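Local coordinates for protein peptidase M3B, oligoendopeptidase F (Enterococcus faecium, PDB 2QR4) that probably hydrolyses peptide bonds in oligopeptides, as a zinc-dependent oligoendopeptidase of the M3 family, at residues D254-N257 / K258-L262; L279-Y282 / D283-P287; A237-N241 / N242-E246. One frame throughout, in Å; residues are numbered along the deposited sequence.

Overall arrangement
Along the chain the three contacts come in the order 3, 1, 2. They stand in series; none nests in or crosses another. Contact 3 closes the turn that ends helix 234-240 and leads into helix 246-258. That helix then runs to contact 1, where it gives way to helix 260-274. Contact 2 is a tight turn in the loop after helix 260-274, packed back on that helix and on helix 190-206. Contact 3 faces helix 503-520, and contact 1 meets helices 418-454, 461-476 and 557-579. Contacts 2 and 3 lie on opposite sides of the chain's centre, their own centres about 36 Å apart.

Contact 1: D254-N257 / K258-L262; sequences DVVN and KHLPL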
loop_
_atom_site.group_PDB
_atom_site.type_symbol
_atom_site.label_atom_id
_atom_site.label_comp_id
_atom_site.label_asym_id
_atom_site.label_seq_id
_atom_site.Cartn_x
_atom_site.Cartn_y
_atom_site.Cartn_z
ATOM N N ASP A 254 -4.786 -15.556 27.558
ATOM C CA ASP A 254 -5.692 -16.332 28.418
ATOM C C ASP A 254 -5.745 -15.851 29.856
ATOM O O ASP A 254 -6.827 -15.762 30.438
ATOM C CB ASP A 254 -5.343 -17.824 28.402
ATOM C CG ASP A 254 -5.623 -18.464 27.053
ATOM O OD1 ASP A 254 -6.271 -17.805 26.210
ATOM O OD2 ASP A 254 -5.192 -19.616 26.824
ATOM N N VAL A 255 -4.586 -15.575 30.448
ATOM C CA VAL A 255 -4.565 -15.105 31.834
ATOM C C VAL A 255 -5.201 -13.715 31.951
ATOM O O VAL A 255 -5.975 -13.449 32.866
ATOM C CB VAL A 255 -3.138 -15.110 32.413
ATOM C CG1 VAL A 255 -3.122 -14.466 33.786
ATOM C CG2 VAL A 255 -2.587 -16.554 32.475
ATOM N N VAL A 256 -4.908 -12.840 30.996
ATOM C CA VAL A 256 -5.511 -11.519 30.991
ATOM C C VAL A 256 -7.027 -11.604 30.824
ATOM O O VAL A 256 -7.767 -10.954 31.552
ATOM C CB VAL A 256 -4.878 -10.588 29.934
ATOM C CG1 VAL A 256 -5.698 -9.325 29.796
ATOM C CG2 VAL A 256 -3.430 -10.237 30.329
ATOM N N ASN A 257 -7.493 -12.425 29.889
ATOM C CA ASN A 257 -8.937 -12.641 29.732
ATOM C C ASN A 257 -9.630 -13.170 30.981
ATOM O O ASN A 257 -10.742 -12.758 31.307
ATOM C CB ASN A 257 -9.240 -13.533 28.534
ATOM C CG ASN A 257 -9.393 -12.738 27.260
ATOM O OD1 ASN A 257 -10.491 -12.305 26.914
ATOM N ND2 ASN A 257 -8.281 -12.480 26.592
ATOM N N LYS A 258 -8.956 -14.064 31.690
ATOM C CA LYS A 258 -9.514 -14.651 32.891
ATOM C C LYS A 258 -9.559 -13.619 34.033
ATOM O O LYS A 258 -10.338 -13.772 34.971
ATOM C CB LYS A 258 -8.721 -15.912 33.267
ATOM C CG LYS A 258 -9.017 -16.501 34.641
ATOM C CD LYS A 258 -8.095 -17.705 34.923
ATOM C CE LYS A 258 -7.809 -17.910 36.420
ATOM N NZ LYS A 258 -8.921 -18.616 37.120
ATOM N N HIS A 259 -8.758 -12.555 33.930
ATOM C CA HIS A 259 -8.702 -11.530 34.984
ATOM C C HIS A 259 -9.271 -10.153 34.597
ATOM O O HIS A 259 -8.981 -9.151 35.255
ATOM C CB HIS A 259 -7.279 -11.368 35.528
ATOM C CG HIS A 259 -6.767 -12.583 36.226
ATOM N ND1 HIS A 259 -6.949 -12.792 37.576
ATOM C CD2 HIS A 259 -6.110 -13.670 35.760
ATOM C CE1 HIS A 259 -6.426 -13.956 37.912
ATOM N NE2 HIS A 259 -5.906 -14.507 36.831
ATOM N N LEU A 260 -10.080 -10.101 33.546
ATOM C CA LEU A 260 -10.730 -8.849 33.148
ATOM C C LEU A 260 -11.600 -8.264 34.267
ATOM O O LEU A 260 -11.714 -7.049 34.396
ATOM C CB LEU A 260 -11.568 -9.041 31.871
ATOM C CG LEU A 260 -10.743 -9.339 30.621
ATOM C CD1 LEU A 260 -11.642 -9.580 29.452
ATOM C CD2 LEU A 260 -9.750 -8.204 30.320
ATOM N N PRO A 261 -12.227 -9.121 35.079
ATOM C CA PRO A 261 -12.990 -8.504 36.176
ATOM C C PRO A 261 -12.164 -7.537 37.046
ATOM O O PRO A 261 -12.731 -6.598 37.602
ATOM C CB PRO A 261 -13.480 -9.714 37.005
ATOM C CG PRO A 261 -13.541 -10.858 35.998
ATOM C CD PRO A 261 -12.328 -10.596 35.079
ATOM N N LEU A 262 -10.855 -7.757 37.182
ATOM C CA LEU A 262 -10.017 -6.792 37.914
ATOM C C LEU A 262 -9.998 -5.392 37.268
ATOM O O LEU A 262 -10.151 -4.399 37.972
ATOM C CB LEU A 262 -8.599 -7.300 38.072
ATOM C CG LEU A 262 -8.464 -8.517 38.977
ATOM C CD1 LEU A 262 -7.011 -8.990 38.973
ATOM C CD2 LEU A 262 -8.939 -8.176 40.368
#
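Val-255 and His-259 lie side by side, one turn apart at the end of helix 246-258. The imidazole edge carrying CD2 points at the Val-255 backbone, and Val-255 O sits close to the ring plane, 2.9 Å from His-259 CD2. Val-255 CG1, anti to its own backbone N (chi1 173°), reaches the same ring carbon at 3.7 Å. One residue on, Leu-260 CD2 meets Val-256 CG1 at 4.2 Å, and Leu-260 CG rests 3.5 Å from Asn-257 O. The backbone sets these positions. Lys-258 N donates to Asp-254 O over 3.0 Å, a regular helical bond. His-259 N donates to Val-256 O at 3.0 Å, and only weakly to Val-255 O. The last turn thus shifts from i to i+4 toward i to i+3 bonding as His-259 leaves helical angles. Further out, Asn-257 has its amide held on both atoms: OD1 accepts from Lys-474, and ND2 donates to Val-253 O and Glu-444. Val-256 and Leu-260 both pack on Phe-437 and Tyr-475, while Val-255 faces Ile-559 of helix 557-579. The chemistry is thus divided: backbone bonds shape the break between two helices, apolar groups seat it among three others, and the bonds to Asn-257 should restrain its amide.

Contact 2: L279-Y282 / D283-P287; sequences LHMY and DLYTP
The side chains of Leu-279 and Leu-284 cross at about a right angle, CD2 to CD2 at 3.6 Å. Leu-279 CD1 also lies against Asp-283 CB. From another direction Leu-284 CD1 takes the methyl CE of selenomethionine Met-281 at 3.8 Å; bends at chi2 and chi3 fold that chain back to it. Among the hydrogen bonds, His-280 N donates to Asp-283 OD2 at 3.1 Å, nearly straight (162°), on the anti side and tilted out of the carboxylate plane. In return Asp-283 N donates to His-280 O at 2.8 Å. Leu-284 N follows with Met-281 O at 3.2 Å. A water accepts from Tyr-285 N and donates weakly to Tyr-282 O. As for charge, the Asp-283 carboxylate also forms salt bridges to Arg-193 through OD1 and Arg-190 through OD2, which probably keep it ionised. Aromatic packing puts the Tyr-282 ring face over His-280 CB, 3.5 Å above the plane. Its OH lies over the imidazole, whose ND1 is bound to Asp-483. The whole is a short 3-10 turn in the loop after helix 260-274: two successive i to i+3 backbone bonds, with the Asp-283 carboxylate closing back on His-280 N.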
loop_
_atom_site.group_PDB
_atom_site.type_symbol
_atom_site.label_atom_id
_atom_site.label_comp_id
_atom_site.label_asym_id
_atom_site.label_seq_id
_atom_site.Cartn_x
_atom_site.Cartn_y
_atom_site.Cartn_z
ATOM N N LEU A 279 -19.118 6.831 32.754
ATOM C CA LEU A 279 -17.685 6.859 32.433
ATOM C C LEU A 279 -17.457 6.547 30.970
ATOM O O LEU A 279 -17.900 5.507 30.477
ATOM C CB LEU A 279 -16.913 5.829 33.270
ATOM C CG LEU A 279 -15.380 5.991 33.300
ATOM C CD1 LEU A 279 -14.951 7.268 34.029
ATOM C CD2 LEU A 279 -14.705 4.790 33.946
ATOM N N HIS A 280 -16.749 7.424 30.274
ATOM C CA HIS A 280 -16.514 7.198 28.850
ATOM C C HIS A 280 -15.017 7.026 28.579
ATOM O O HIS A 280 -14.177 7.387 29.413
ATOM C CB HIS A 280 -17.018 8.385 28.018
ATOM C CG HIS A 280 -18.478 8.673 28.163
ATOM N ND1 HIS A 280 -19.404 8.321 27.203
ATOM C CD2 HIS A 280 -19.171 9.307 29.141
ATOM C CE1 HIS A 280 -20.605 8.713 27.589
ATOM N NE2 HIS A 280 -20.492 9.310 28.764
HETATM N N MSE A 281 -14.687 6.505 27.397
HETATM C CA MSE A 281 -13.294 6.424 26.973
HETATM C C MSE A 281 -12.569 7.745 27.213
HETATM O O MSE A 281 -11.425 7.761 27.674
HETATM C CB MSE A 281 -13.179 5.971 25.506
HETATM C CG MSE A 281 -13.681 4.528 25.242
HETATM SE SE MSE A 281 -12.948 3.172 26.499
HETATM C CE MSE A 281 -11.032 3.352 26.129
ATOM N N TYR A 282 -13.236 8.864 26.954
ATOM C CA TYR A 282 -12.550 10.154 27.093
ATOM C C TYR A 282 -12.398 10.612 28.544
ATOM O O TYR A 282 -12.000 11.753 28.808
ATOM C CB TYR A 282 -13.222 11.237 26.245
ATOM C CG TYR A 282 -14.706 11.415 26.480
ATOM C CD1 TYR A 282 -15.184 12.052 27.626
ATOM C CD2 TYR A 282 -15.630 10.971 25.544
ATOM C CE1 TYR A 282 -16.563 12.231 27.829
ATOM C CE2 TYR A 282 -17.003 11.146 25.733
ATOM C CZ TYR A 282 -17.464 11.773 26.873
ATOM O OH TYR A 282 -18.825 11.923 27.052
ATOM N N ASP A 283 -12.712 9.723 29.485
ATOM C CA ASP A 283 -12.490 10.015 30.908
ATOM C C ASP A 283 -11.372 9.191 31.549
ATOM O O ASP A 283 -11.140 9.316 32.751
ATOM C CB ASP A 283 -13.770 9.768 31.717
ATOM C CG ASP A 283 -14.890 10.713 31.347
ATOM O OD1 ASP A 283 -14.609 11.918 31.123
ATOM O OD2 ASP A 283 -16.051 10.243 31.289
ATOM N N LEU A 284 -10.696 8.338 30.779
ATOM C CA LEU A 284 -9.786 7.356 31.395
ATOM C C LEU A 284 -8.350 7.835 31.582
ATOM O O LEU A 284 -7.556 7.152 32.227
ATOM C CB LEU A 284 -9.775 6.030 30.617
ATOM C CG LEU A 284 -11.112 5.337 30.335
ATOM C CD1 LEU A 284 -10.883 3.923 29.848
ATOM C CD2 LEU A 284 -12.009 5.327 31.551
ATOM N N TYR A 285 -8.006 8.995 31.032
ATOM C CA TYR A 285 -6.602 9.431 31.056
ATOM C C TYR A 285 -6.395 10.686 31.862
ATOM O O TYR A 285 -5.294 11.210 31.919
ATOM C CB TYR A 285 -6.067 9.613 29.630
ATOM C CG TYR A 285 -6.300 8.392 28.779
ATOM C CD1 TYR A 285 -7.476 8.242 28.050
ATOM C CD2 TYR A 285 -5.355 7.370 28.717
ATOM C CE1 TYR A 285 -7.699 7.115 27.266
ATOM C CE2 TYR A 285 -5.569 6.237 27.943
ATOM C CZ TYR A 285 -6.738 6.115 27.221
ATOM O OH TYR A 285 -6.954 4.991 26.459
ATOM N N THR A 286 -7.464 11.175 32.482
ATOM C CA THR A 286 -7.399 12.358 33.331
ATOM C C THR A 286 -7.110 11.914 34.780
ATOM O O THR A 286 -7.542 10.838 35.189
ATOM C CB THR A 286 -8.720 13.161 33.219
ATOM O OG1 THR A 286 -8.575 14.462 33.806
ATOM C CG2 THR A 286 -9.882 12.438 33.870
ATOM N N PRO A 287 -6.364 12.722 35.555
ATOM C CA PRO A 287 -5.963 12.300 36.912
ATOM C C PRO A 287 -7.158 12.117 37.835
ATOM O O PRO A 287 -8.047 12.970 37.864
ATOM C CB PRO A 287 -5.116 13.474 37.415
ATOM C CG PRO A 287 -4.696 14.212 36.164
ATOM C CD PRO A 287 -5.853 14.064 35.226
HETATM O O HOH W 1 -9.464 11.093 29.810
#

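Contact 3: A237-N241 / N242-E246; sequences ASLSN and NHIPE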
loop_
_atom_site.group_PDB
_atom_site.type_symbol
_atom_site.label_atom_id
_atom_site.label_comp_id
_atom_site.label_asym_id
_atom_site.label_seq_id
_atom_site.Cartn_x
_atom_site.Cartn_y
_atom_site.Cartn_z
ATOM N N ALA A 237 5.590 -17.415 12.697
ATOM C CA ALA A 237 6.671 -16.827 11.902
ATOM C C ALA A 237 7.375 -15.662 12.614
ATOM O O ALA A 237 8.592 -15.619 12.678
ATOM C CB ALA A 237 6.167 -16.403 10.532
ATOM N N SER A 238 6.618 -14.722 13.158
ATOM C CA SER A 238 7.257 -13.583 13.818
ATOM C C SER A 238 7.969 -13.984 15.104
ATOM O O SER A 238 9.094 -13.573 15.341
ATOM C CB SER A 238 6.242 -12.494 14.134
ATOM O OG SER A 238 6.896 -11.378 14.705
ATOM N N LEU A 239 7.315 -14.789 15.932
ATOM C CA LEU A 239 7.884 -15.180 17.217
ATOM C C LEU A 239 9.065 -16.141 17.079
ATOM O O LEU A 239 9.981 -16.132 17.901
ATOM C CB LEU A 239 6.805 -15.795 18.121
ATOM C CG LEU A 239 5.968 -14.853 18.994
ATOM C CD1 LEU A 239 5.307 -13.726 18.203
ATOM C CD2 LEU A 239 4.923 -15.656 19.749
ATOM N N SER A 240 9.055 -16.976 16.044
ATOM C CA SER A 240 10.113 -17.978 15.918
ATOM C C SER A 240 11.483 -17.330 15.799
ATOM O O SER A 240 12.440 -17.790 16.410
ATOM C CB SER A 240 9.887 -18.915 14.728
ATOM O OG SER A 240 10.287 -18.289 13.523
ATOM N N ASN A 241 11.592 -16.263 15.017
ATOM C CA ASN A 241 12.912 -15.694 14.791
ATOM C C ASN A 241 13.525 -15.095 16.055
ATOM O O ASN A 241 14.656 -14.618 16.035
ATOM C CB ASN A 241 12.927 -14.721 13.601
ATOM C CG ASN A 241 12.311 -13.386 13.925
ATOM O OD1 ASN A 241 12.598 -12.799 14.965
ATOM N ND2 ASN A 241 11.473 -12.884 13.022
ATOM N N ASN A 242 12.771 -15.148 17.155
ATOM C CA ASN A 242 13.282 -14.779 18.482
ATOM C C ASN A 242 13.188 -15.963 19.450
ATOM O O ASN A 242 13.348 -15.807 20.663
ATOM C CB ASN A 242 12.480 -13.627 19.070
ATOM C CG ASN A 242 12.917 -12.285 18.543
ATOM O OD1 ASN A 242 12.290 -11.720 17.639
ATOM N ND2 ASN A 242 14.001 -11.760 19.106
ATOM N N HIS A 243 12.901 -17.142 18.906
ATOM C CA HIS A 243 12.776 -18.370 19.699
ATOM C C HIS A 243 11.762 -18.229 20.831
ATOM O O HIS A 243 11.904 -18.828 21.898
ATOM C CB HIS A 243 14.145 -18.832 20.209
ATOM C CG HIS A 243 15.208 -18.788 19.157
ATOM N ND1 HIS A 243 16.010 -17.683 18.955
ATOM C CD2 HIS A 243 15.573 -19.695 18.220
ATOM C CE1 HIS A 243 16.830 -17.917 17.946
ATOM N NE2 HIS A 243 16.587 -19.131 17.485
ATOM N N ILE A 244 10.725 -17.437 20.579
ATOM C CA ILE A 244 9.608 -17.335 21.502
ATOM C C ILE A 244 8.566 -18.364 21.097
ATOM O O ILE A 244 8.059 -18.325 19.991
ATOM C CB ILE A 244 8.986 -15.938 21.467
ATOM C CG1 ILE A 244 10.058 -14.893 21.786
ATOM C CG2 ILE A 244 7.814 -15.851 22.445
ATOM C CD1 ILE A 244 9.572 -13.461 21.710
ATOM N N PRO A 245 8.281 -19.323 21.981
ATOM C CA PRO A 245 7.221 -20.280 21.678
ATOM C C PRO A 245 5.878 -19.555 21.645
ATOM O O PRO A 245 5.677 -18.606 22.400
ATOM C CB PRO A 245 7.251 -21.244 22.878
ATOM C CG PRO A 245 8.517 -20.944 23.628
ATOM C CD PRO A 245 8.926 -19.557 23.289
ATOM N N GLU A 246 4.969 -19.995 20.777
ATOM C CA GLU A 246 3.633 -19.406 20.696
ATOM C C GLU A 246 2.901 -19.446 22.048
ATOM O O GLU A 246 2.047 -18.607 22.333
ATOM C CB GLU A 246 2.792 -20.121 19.633
ATOM C CG GLU A 246 3.192 -19.805 18.194
ATOM C CD GLU A 246 2.062 -20.088 17.214
ATOM O OE1 GLU A 246 1.311 -19.145 16.877
ATOM O OE2 GLU A 246 1.905 -21.253 16.796
#
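A Schellman motif ends helix 234-240 here, and Leu-239 and Ile-244 pack against each other across it. Leu-239 CD2 meets Ile-244 CG2 at 4.0 Å, and Leu-239 CB lies 3.4 Å from Ile-244 O. The two side chains are set at a slant to one another. Ile-244 has CG2 anti to its backbone N and CG1 anti to its carbonyl carbon (chi1 -57°), which turns the CG2 branch to the leucine. Both residues are buried, and both touch Phe-503 of helix 503-520.

Two backbone bonds define the motif. Ile-244 N donates to Leu-239 O over 3.1 Å, close to straight at 158°. Inside that loop His-243 N donates to Ser-240 O, a short bond of 2.6 Å. His-243 is the C-prime residue, and its positive phi of 55° reverses the chain. Ser-240 to His-243 form a type I beta turn. Asn-242 N also reaches Leu-239 O, at 3.1 Å, but its position in the model is less sure.

Ser-240 O lies over one face of the His-243 imidazole, 4.0 Å above the plane and offset toward the rim. The ring is held outside the turn as well: ND1 is hydrogen-bonded to Asp-540 O, and the imidazole stacks on Tyr-541. Beyond the reversal the chain runs through Pro-245 to Glu-246, whose CA comes within 4.1 Å of Leu-239 CD2. OE1 of Glu-246 forms a salt bridge with Arg-235, near the start of helix 234-240. Ser-238 OG is hydrogen-bonded to Asn-499 O.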